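Local coordinates for protein 3-hydroxyacyl-CoA dehydrogenase (Archaeoglobus fulgidus, PDB 1ZEJ) that probably acts as an NAD-dependent dehydrogenase of the 3-hydroxyacyl-CoA dehydrogenase family, likely oxidising L-gulonate or a related hydroxylated substrate, at residues V112-L126 against I142-V156. Sequence-based numbering, arbitrary orientation.
Sequences VDDIAERLDSPSRFL and IVISRFTDSKTVAFV
Asp-113 OD1 accepts a hydrogen bond from Arg-146 N, 2.8 Å away and nearly straight at 177°, on the syn side but tilted out of the carboxylate plane. The same oxygen takes a weak bond from Arg-146 NH1, the carboxylate and guanidinium planes standing only 16° apart. Glu-117 OE1 meets Arg-146 NH2 at 3.2 Å in the guanidinium plane, yet its own carboxylate is turned almost perpendicular to that plane. Extended from CG to NE, Arg-146 runs over one face of the Phe-147 ring, its CG toward the rim, and CE2 of that ring lies over the centre of its guanidinium. With CG anti to its carbonyl carbon (chi1 -55°), Phe-147 turns its other side to Ala-116 CB, 3.5 Å from CD2, and Pro-122 CG, near CD1, both approaching obliquely. A water bridges Ser-145 OG to the carbonyl oxygens of Pro-122 and Phe-125; Ser-145 OG also accepts from Phe-147 N, an ST turn. Thr-148 OG1 donates to Phe-125 O (2.8 Å) in the carbonyl plane. Asp-149 N donates to Ser-123 O (2.9 Å), while Asp-149 OD1 caps the following helix by accepting from Thr-152 N and OG1. Replacing Asp-149 by an alanine would probably leave Thr-152 N without its cap and its hydroxyl without this acceptor, so the first turn could loosen. Leu-126 CD1 packs on Ile-142 CG2 (3.7 Å) and passes Thr-152 CG2. In the NAD-binding domain the contact joins the start of strand 125-130 to the end of strand 139-144, the two antiparallel strands of a beta hairpin: helix 112-116 leans on helix 85-96 through Ile-115, helix 150-162 reaches strand 166-171 through Val-153, and Asp-114 forms a salt bridge with Arg-239 of the second subunit.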
ATOM      1  N   VAL A 112     -10.105  20.829  -8.352  1.00 30.18           N
ATOM      2  CA  VAL A 112     -10.336  21.132  -9.756  1.00 29.43           C
ATOM      3  C   VAL A 112     -11.680  21.797  -9.978  1.00 28.59           C
ATOM      4  O   VAL A 112     -11.816  22.646 -10.893  1.00 27.81           O
ATOM      5  CB  VAL A 112     -10.188  19.891 -10.703  1.00 29.70           C
ATOM      6  CG1 VAL A 112      -8.757  19.368 -10.629  1.00 34.00           C
ATOM      7  CG2 VAL A 112     -11.219  18.781 -10.360  1.00 31.96           C
ATOM      8  N   ASP A 113     -12.658  21.445  -9.149  1.00 27.91           N
ATOM      9  CA  ASP A 113     -13.962  22.106  -9.230  1.00 29.01           C
ATOM     10  C   ASP A 113     -13.861  23.579  -8.816  1.00 28.80           C
ATOM     11  O   ASP A 113     -14.488  24.447  -9.438  1.00 28.38           O
ATOM     12  CB  ASP A 113     -15.012  21.361  -8.418  1.00 29.74           C
ATOM     13  CG  ASP A 113     -15.491  20.091  -9.137  1.00 31.65           C
ATOM     14  OD1 ASP A 113     -16.420  20.183  -9.919  1.00 34.06           O
ATOM     15  OD2 ASP A 113     -14.932  19.027  -8.908  1.00 35.74           O
ATOM     16  N   ASP A 114     -13.051  23.885  -7.806  1.00 28.21           N
ATOM     17  CA  ASP A 114     -12.920  25.295  -7.391  1.00 27.69           C
ATOM     18  C   ASP A 114     -12.219  26.129  -8.482  1.00 27.30           C
ATOM     19  O   ASP A 114     -12.554  27.300  -8.729  1.00 26.72           O
ATOM     20  CB  ASP A 114     -12.175  25.431  -6.076  1.00 28.03           C
ATOM     21  CG  ASP A 114     -12.971  24.975  -4.894  1.00 29.76           C
ATOM     22  OD1 ASP A 114     -14.161  24.570  -4.994  1.00 30.50           O
ATOM     23  OD2 ASP A 114     -12.370  25.014  -3.827  1.00 31.19           O
ATOM     24  N   ILE A 115     -11.228  25.534  -9.140  1.00 27.22           N
ATOM     25  CA  ILE A 115     -10.609  26.171 -10.287  1.00 27.49           C
ATOM     26  C   ILE A 115     -11.602  26.333 -11.457  1.00 27.84           C
ATOM     27  O   ILE A 115     -11.796  27.446 -11.982  1.00 28.65           O
ATOM     28  CB  ILE A 115      -9.368  25.390 -10.778  1.00 27.02           C
ATOM     29  CG1 ILE A 115      -8.269  25.432  -9.728  1.00 28.66           C
ATOM     30  CG2 ILE A 115      -8.861  25.969 -12.093  1.00 26.52           C
ATOM     31  CD1 ILE A 115      -7.177  24.392  -9.963  1.00 28.92           C
ATOM     32  N   ALA A 116     -12.256  25.236 -11.814  1.00 27.06           N
ATOM     33  CA  ALA A 116     -13.152  25.213 -12.968  1.00 28.00           C
ATOM     34  C   ALA A 116     -14.254  26.219 -12.869  1.00 26.99           C
ATOM     35  O   ALA A 116     -14.647  26.804 -13.848  1.00 27.89           O
ATOM     36  CB  ALA A 116     -13.769  23.840 -13.097  1.00 27.65           C
ATOM     37  N   GLU A 117     -14.797  26.412 -11.687  1.00 28.15           N
ATOM     38  CA  GLU A 117     -15.921  27.334 -11.551  1.00 29.13           C
ATOM     39  C   GLU A 117     -15.506  28.806 -11.732  1.00 28.67           C
ATOM     40  O   GLU A 117     -16.374  29.678 -11.864  1.00 27.06           O
ATOM     41  CB  GLU A 117     -16.686  27.077 -10.253  1.00 29.90           C
ATOM     42  CG  GLU A 117     -16.002  27.431  -8.997  1.00 32.52           C
ATOM     43  CD  GLU A 117     -16.819  27.008  -7.758  1.00 33.29           C
ATOM     44  OE1 GLU A 117     -17.725  26.138  -7.834  1.00 37.06           O
ATOM     45  OE2 GLU A 117     -16.482  27.512  -6.686  1.00 38.58           O
ATOM     46  N   ARG A 118     -14.185  29.077 -11.768  1.00 27.66           N
ATOM     47  CA  ARG A 118     -13.690  30.421 -11.968  1.00 28.60           C
ATOM     48  C   ARG A 118     -13.179  30.675 -13.402  1.00 28.12           C
ATOM     49  O   ARG A 118     -12.735  31.780 -13.717  1.00 28.55           O
ATOM     50  CB  ARG A 118     -12.624  30.706 -10.916  1.00 27.97           C
ATOM     51  CG  ARG A 118     -13.220  30.841  -9.551  1.00 31.51           C
ATOM     52  CD  ARG A 118     -12.206  30.617  -8.449  1.00 35.37           C
ATOM     53  NE  ARG A 118     -12.773  30.907  -7.130  1.00 35.80           N
ATOM     54  CZ  ARG A 118     -13.543  30.081  -6.408  1.00 37.73           C
ATOM     55  NH1 ARG A 118     -13.884  28.842  -6.828  1.00 31.75           N
ATOM     56  NH2 ARG A 118     -13.979  30.516  -5.227  1.00 39.79           N
ATOM     57  N   LEU A 119     -13.299  29.677 -14.266  1.00 27.99           N
ATOM     58  CA  LEU A 119     -12.941  29.796 -15.675  1.00 28.03           C
ATOM     59  C   LEU A 119     -14.153  30.134 -16.533  1.00 28.82           C
ATOM     60  O   LEU A 119     -15.294  29.788 -16.212  1.00 27.82           O
ATOM     61  CB  LEU A 119     -12.315  28.485 -16.214  1.00 27.47           C
ATOM     62  CG  LEU A 119     -11.136  27.929 -15.448  1.00 28.09           C
ATOM     63  CD1 LEU A 119     -10.656  26.712 -16.181  1.00 29.80           C
ATOM     64  CD2 LEU A 119      -9.982  28.960 -15.271  1.00 29.27           C
ATOM     65  N   ASP A 120     -13.869  30.771 -17.654  1.00 29.56           N
ATOM     66  CA  ASP A 120     -14.897  31.081 -18.662  1.00 30.41           C
ATOM     67  C   ASP A 120     -15.356  29.846 -19.427  1.00 29.80           C
ATOM     68  O   ASP A 120     -16.511  29.743 -19.788  1.00 28.74           O
ATOM     69  CB  ASP A 120     -14.300  32.089 -19.653  0.50 30.11           C
ATOM     70  CG  ASP A 120     -15.343  32.831 -20.451  0.50 32.09           C
ATOM     71  OD1 ASP A 120     -16.194  33.526 -19.845  0.50 34.45           O
ATOM     72  OD2 ASP A 120     -15.271  32.776 -21.694  0.50 35.19           O
ATOM     73  N   SER A 121     -14.457  28.903 -19.679  1.00 29.42           N
ATOM     74  CA  SER A 121     -14.804  27.747 -20.518  1.00 30.40           C
ATOM     75  C   SER A 121     -14.328  26.431 -19.878  1.00 30.59           C
ATOM     76  O   SER A 121     -13.405  25.736 -20.381  1.00 29.65           O
ATOM     77  CB  SER A 121     -14.216  27.966 -21.929  1.00 32.32           C
ATOM     78  OG  SER A 121     -12.836  28.416 -21.830  1.00 33.94           O
ATOM     79  N   PRO A 122     -14.975  26.057 -18.778  1.00 29.60           N
ATOM     80  CA  PRO A 122     -14.465  24.913 -18.010  1.00 29.46           C
ATOM     81  C   PRO A 122     -14.729  23.524 -18.632  1.00 29.55           C
ATOM     82  O   PRO A 122     -14.250  22.526 -18.083  1.00 29.29           O
ATOM     83  CB  PRO A 122     -15.162  25.093 -16.670  1.00 28.96           C
ATOM     84  CG  PRO A 122     -16.428  25.677 -17.009  1.00 29.45           C
ATOM     85  CD  PRO A 122     -16.173  26.628 -18.139  1.00 29.85           C
ATOM     86  N   SER A 123     -15.501  23.446 -19.725  1.00 29.21           N
ATOM     87  CA  SER A 123     -15.745  22.146 -20.327  1.00 29.85           C
ATOM     88  C   SER A 123     -14.474  21.464 -20.830  1.00 29.40           C
ATOM     89  O   SER A 123     -14.449  20.234 -20.925  1.00 28.83           O
ATOM     90  CB  SER A 123     -16.776  22.185 -21.441  1.00 29.02           C
ATOM     91  OG  SER A 123     -16.381  23.061 -22.436  1.00 32.60           O
ATOM     92  N   ARG A 124     -13.430  22.247 -21.122  1.00 29.14           N
ATOM     93  CA  ARG A 124     -12.169  21.695 -21.637  1.00 29.19           C
ATOM     94  C   ARG A 124     -11.022  21.849 -20.644  1.00 28.57           C
ATOM     95  O   ARG A 124      -9.862  21.775 -21.006  1.00 28.87           O
ATOM     96  CB  ARG A 124     -11.833  22.273 -23.026  1.00 29.41           C
ATOM     97  CG  ARG A 124     -11.861  23.774 -23.100  1.00 30.82           C
ATOM     98  CD  ARG A 124     -10.837  24.503 -22.217  1.00 32.40           C
ATOM     99  NE  ARG A 124     -10.991  25.919 -22.478  1.00 33.42           N
ATOM    100  CZ  ARG A 124     -10.281  26.615 -23.360  1.00 33.65           C
ATOM    101  NH1 ARG A 124      -9.231  26.100 -23.952  1.00 34.59           N
ATOM    102  NH2 ARG A 124     -10.586  27.864 -23.590  1.00 36.55           N
ATOM    103  N   PHE A 125     -11.365  21.987 -19.363  1.00 27.63           N
ATOM    104  CA  PHE A 125     -10.403  22.072 -18.281  1.00 27.19           C
ATOM    105  C   PHE A 125     -10.502  20.786 -17.460  1.00 28.06           C
ATOM    106  O   PHE A 125     -11.616  20.269 -17.184  1.00 26.85           O
ATOM    107  CB  PHE A 125     -10.723  23.230 -17.321  1.00 26.98           C
ATOM    108  CG  PHE A 125      -9.873  23.210 -16.068  1.00 26.58           C
ATOM    109  CD1 PHE A 125      -8.530  23.472 -16.143  1.00 26.76           C
ATOM    110  CD2 PHE A 125     -10.422  22.873 -14.832  1.00 29.66           C
ATOM    111  CE1 PHE A 125      -7.715  23.398 -15.018  1.00 27.46           C
ATOM    112  CE2 PHE A 125      -9.639  22.819 -13.697  1.00 28.88           C
ATOM    113  CZ  PHE A 125      -8.253  23.107 -13.794  1.00 29.66           C
ATOM    114  N   LEU A 126      -9.347  20.292 -17.060  1.00 26.84           N
ATOM    115  CA  LEU A 126      -9.301  19.181 -16.132  1.00 28.44           C
ATOM    116  C   LEU A 126      -7.973  19.159 -15.400  1.00 28.70           C
ATOM    117  O   LEU A 126      -7.034  19.891 -15.754  1.00 28.72           O
ATOM    118  CB  LEU A 126      -9.612  17.902 -16.890  1.00 27.95           C
ATOM    119  CG  LEU A 126      -8.673  17.018 -17.701  1.00 33.13           C
ATOM    120  CD1 LEU A 126      -9.416  16.227 -18.780  1.00 30.98           C
ATOM    121  CD2 LEU A 126      -7.397  17.589 -18.156  1.00 36.42           C
ATOM    122  N   ILE A 142      -6.075  11.576 -14.251  1.00 25.11           N
ATOM    123  CA  ILE A 142      -6.870  12.697 -14.742  1.00 27.35           C
ATOM    124  C   ILE A 142      -7.955  12.922 -13.736  1.00 28.62           C
ATOM    125  O   ILE A 142      -8.677  11.970 -13.414  1.00 29.93           O
ATOM    126  CB  ILE A 142      -7.482  12.367 -16.095  1.00 27.33           C
ATOM    127  CG1 ILE A 142      -6.351  12.219 -17.138  1.00 27.48           C
ATOM    128  CG2 ILE A 142      -8.557  13.401 -16.479  1.00 29.99           C
ATOM    129  CD1 ILE A 142      -6.789  11.744 -18.470  1.00 29.20           C
ATOM    130  N   VAL A 143      -8.088  14.160 -13.259  1.00 27.93           N
ATOM    131  CA  VAL A 143      -9.060  14.469 -12.234  1.00 27.55           C
ATOM    132  C   VAL A 143     -10.035  15.461 -12.853  1.00 27.72           C
ATOM    133  O   VAL A 143      -9.664  16.583 -13.161  1.00 26.37           O
ATOM    134  CB  VAL A 143      -8.394  15.032 -10.992  1.00 27.41           C
ATOM    135  CG1 VAL A 143      -9.425  15.239  -9.875  1.00 26.48           C
ATOM    136  CG2 VAL A 143      -7.291  14.102 -10.500  1.00 24.92           C
ATOM    137  N   ILE A 144     -11.264  15.021 -13.054  1.00 28.00           N
ATOM    138  CA  ILE A 144     -12.241  15.835 -13.731  1.00 29.04           C
ATOM    139  C   ILE A 144     -13.128  16.650 -12.778  1.00 27.73           C
ATOM    140  O   ILE A 144     -13.416  16.257 -11.647  1.00 27.60           O
ATOM    141  CB  ILE A 144     -13.052  15.022 -14.752  1.00 29.05           C
ATOM    142  CG1 ILE A 144     -14.032  14.056 -14.105  1.00 30.17           C
ATOM    143  CG2 ILE A 144     -12.089  14.258 -15.689  1.00 32.40           C
ATOM    144  CD1 ILE A 144     -15.092  13.618 -15.046  1.00 31.21           C
ATOM    145  N   SER A 145     -13.557  17.800 -13.256  1.00 27.54           N
ATOM    146  CA  SER A 145     -14.519  18.597 -12.523  1.00 26.72           C
ATOM    147  C   SER A 145     -15.914  18.192 -12.977  1.00 27.61           C
ATOM    148  O   SER A 145     -16.051  17.421 -13.938  1.00 26.92           O
ATOM    149  CB  SER A 145     -14.269  20.059 -12.770  1.00 26.88           C
ATOM    150  OG  SER A 145     -14.841  20.507 -13.992  1.00 26.28           O
ATOM    151  N   ARG A 146     -16.936  18.749 -12.320  1.00 26.88           N
ATOM    152  CA  ARG A 146     -18.346  18.585 -12.795  1.00 27.81           C
ATOM    153  C   ARG A 146     -18.611  19.216 -14.150  1.00 26.72           C
ATOM    154  O   ARG A 146     -19.584  18.898 -14.781  1.00 27.62           O
ATOM    155  CB  ARG A 146     -19.341  19.119 -11.769  1.00 27.96           C
ATOM    156  CG  ARG A 146     -19.250  20.586 -11.430  1.00 27.06           C
ATOM    157  CD  ARG A 146     -20.065  20.849 -10.166  1.00 29.61           C
ATOM    158  NE  ARG A 146     -20.387  22.260 -10.023  1.00 31.97           N
ATOM    159  CZ  ARG A 146     -19.594  23.153  -9.441  1.00 33.31           C
ATOM    160  NH1 ARG A 146     -18.394  22.806  -8.976  1.00 33.30           N
ATOM    161  NH2 ARG A 146     -19.987  24.412  -9.357  1.00 33.78           N
ATOM    162  N   PHE A 147     -17.704  20.050 -14.628  1.00 26.31           N
ATOM    163  CA  PHE A 147     -17.850  20.720 -15.913  1.00 26.98           C
ATOM    164  C   PHE A 147     -17.200  20.021 -17.079  1.00 26.58           C
ATOM    165  O   PHE A 147     -17.555  20.257 -18.211  1.00 27.64           O
ATOM    166  CB  PHE A 147     -17.255  22.121 -15.866  1.00 27.27           C
ATOM    167  CG  PHE A 147     -17.805  23.011 -14.775  1.00 26.03           C
ATOM    168  CD1 PHE A 147     -18.878  23.837 -15.008  1.00 28.43           C
ATOM    169  CD2 PHE A 147     -17.174  23.083 -13.523  1.00 28.65           C
ATOM    170  CE1 PHE A 147     -19.376  24.680 -13.993  1.00 29.37           C
ATOM    171  CE2 PHE A 147     -17.659  23.948 -12.515  1.00 27.58           C
ATOM    172  CZ  PHE A 147     -18.753  24.739 -12.759  1.00 27.59           C
ATOM    173  N   THR A 148     -16.161  19.249 -16.816  1.00 28.33           N
ATOM    174  CA  THR A 148     -15.321  18.684 -17.842  1.00 26.93           C
ATOM    175  C   THR A 148     -16.168  17.815 -18.783  1.00 28.24           C
ATOM    176  O   THR A 148     -16.947  16.937 -18.334  1.00 27.96           O
ATOM    177  CB  THR A 148     -14.213  17.792 -17.221  1.00 27.24           C
ATOM    178  OG1 THR A 148     -13.481  18.479 -16.178  1.00 23.26           O
ATOM    179  CG2 THR A 148     -13.270  17.329 -18.314  1.00 27.15           C
ATOM    180  N   ASP A 149     -16.011  18.001 -20.077  1.00 28.95           N
ATOM    181  CA  ASP A 149     -16.743  17.127 -21.016  1.00 30.13           C
ATOM    182  C   ASP A 149     -15.984  15.864 -21.368  1.00 30.36           C
ATOM    183  O   ASP A 149     -14.780  15.762 -21.153  1.00 29.93           O
ATOM    184  CB  ASP A 149     -17.198  17.894 -22.246  1.00 31.88           C
ATOM    185  CG  ASP A 149     -16.077  18.416 -23.067  1.00 32.48           C
ATOM    186  OD1 ASP A 149     -14.957  17.870 -23.012  1.00 37.13           O
ATOM    187  OD2 ASP A 149     -16.345  19.372 -23.829  1.00 40.26           O
ATOM    188  N   SER A 150     -16.696  14.886 -21.905  1.00 30.49           N
ATOM    189  CA  SER A 150     -16.121  13.574 -22.194  1.00 32.17           C
ATOM    190  C   SER A 150     -15.045  13.586 -23.278  1.00 32.18           C
ATOM    191  O   SER A 150     -14.098  12.796 -23.230  1.00 33.34           O
ATOM    192  CB  SER A 150     -17.212  12.630 -22.715  0.50 32.75           C
ATOM    193  OG  SER A 150     -16.614  11.471 -23.275  0.50 33.99           O
ATOM    194  N   LYS A 151     -15.246  14.437 -24.260  1.00 32.11           N
ATOM    195  CA  LYS A 151     -14.309  14.605 -25.376  1.00 33.97           C
ATOM    196  C   LYS A 151     -12.944  15.065 -24.908  1.00 32.46           C
ATOM    197  O   LYS A 151     -11.924  14.584 -25.432  1.00 32.44           O
ATOM    198  CB  LYS A 151     -14.884  15.606 -26.383  1.00 33.49           C
ATOM    199  CG  LYS A 151     -13.907  16.340 -27.238  1.00 38.77           C
ATOM    200  N   THR A 152     -12.941  15.987 -23.946  1.00 31.40           N
ATOM    201  CA  THR A 152     -11.700  16.495 -23.372  1.00 31.03           C
ATOM    202  C   THR A 152     -10.983  15.397 -22.590  1.00 29.77           C
ATOM    203  O   THR A 152      -9.779  15.221 -22.733  1.00 29.41           O
ATOM    204  CB  THR A 152     -11.935  17.702 -22.464  1.00 30.52           C
ATOM    205  OG1 THR A 152     -12.577  18.721 -23.222  1.00 32.56           O
ATOM    206  CG2 THR A 152     -10.605  18.237 -21.911  1.00 31.24           C
ATOM    207  N   VAL A 153     -11.724  14.640 -21.790  1.00 28.86           N
ATOM    208  CA  VAL A 153     -11.134  13.520 -21.117  1.00 29.43           C
ATOM    209  C   VAL A 153     -10.521  12.505 -22.066  1.00 29.60           C
ATOM    210  O   VAL A 153      -9.384  12.073 -21.858  1.00 30.01           O
ATOM    211  CB  VAL A 153     -12.141  12.799 -20.193  1.00 29.44           C
ATOM    212  CG1 VAL A 153     -11.432  11.695 -19.444  1.00 30.01           C
ATOM    213  CG2 VAL A 153     -12.770  13.798 -19.243  1.00 32.39           C
ATOM    214  N   ALA A 154     -11.278  12.070 -23.072  1.00 30.47           N
ATOM    215  CA  ALA A 154     -10.786  11.017 -23.962  1.00 30.62           C
ATOM    216  C   ALA A 154      -9.544  11.455 -24.766  1.00 30.97           C
ATOM    217  O   ALA A 154      -8.628  10.665 -24.998  1.00 32.94           O
ATOM    218  CB  ALA A 154     -11.900  10.580 -24.906  1.00 31.61           C
ATOM    219  N   PHE A 155      -9.528  12.702 -25.192  1.00 31.81           N
ATOM    220  CA  PHE A 155      -8.388  13.286 -25.857  1.00 32.46           C
ATOM    221  C   PHE A 155      -7.132  13.251 -24.965  1.00 31.67           C
ATOM    222  O   PHE A 155      -6.094  12.734 -25.363  1.00 32.39           O
ATOM    223  CB  PHE A 155      -8.688  14.716 -26.240  1.00 34.22           C
ATOM    224  CG  PHE A 155      -7.597  15.355 -27.036  1.00 35.02           C
ATOM    225  CD1 PHE A 155      -7.545  15.206 -28.415  1.00 41.85           C
ATOM    226  CD2 PHE A 155      -6.625  16.089 -26.440  1.00 37.85           C
ATOM    227  CE1 PHE A 155      -6.507  15.831 -29.181  1.00 40.01           C
ATOM    228  CE2 PHE A 155      -5.598  16.704 -27.206  1.00 39.63           C
ATOM    229  CZ  PHE A 155      -5.556  16.563 -28.550  1.00 38.27           C
ATOM    230  N   VAL A 156      -7.260  13.742 -23.751  1.00 30.06           N
ATOM    231  CA  VAL A 156      -6.124  13.772 -22.803  1.00 29.76           C
ATOM    232  C   VAL A 156      -5.714  12.373 -22.367  1.00 29.82           C
ATOM    233  O   VAL A 156      -4.533  12.063 -22.342  1.00 29.17           O
ATOM    234  CB  VAL A 156      -6.408  14.670 -21.622  1.00 29.37           C
ATOM    235  CG1 VAL A 156      -5.223  14.666 -20.648  1.00 30.37           C
ATOM    236  CG2 VAL A 156      -6.660  16.066 -22.102  1.00 28.51           C
TER
HETATM  237  O   HOH W   1     -16.624  23.918  -6.441  1.00 40.22           O
HETATM  238  O   HOH W   2     -13.469  21.738 -15.616  1.00 24.43           O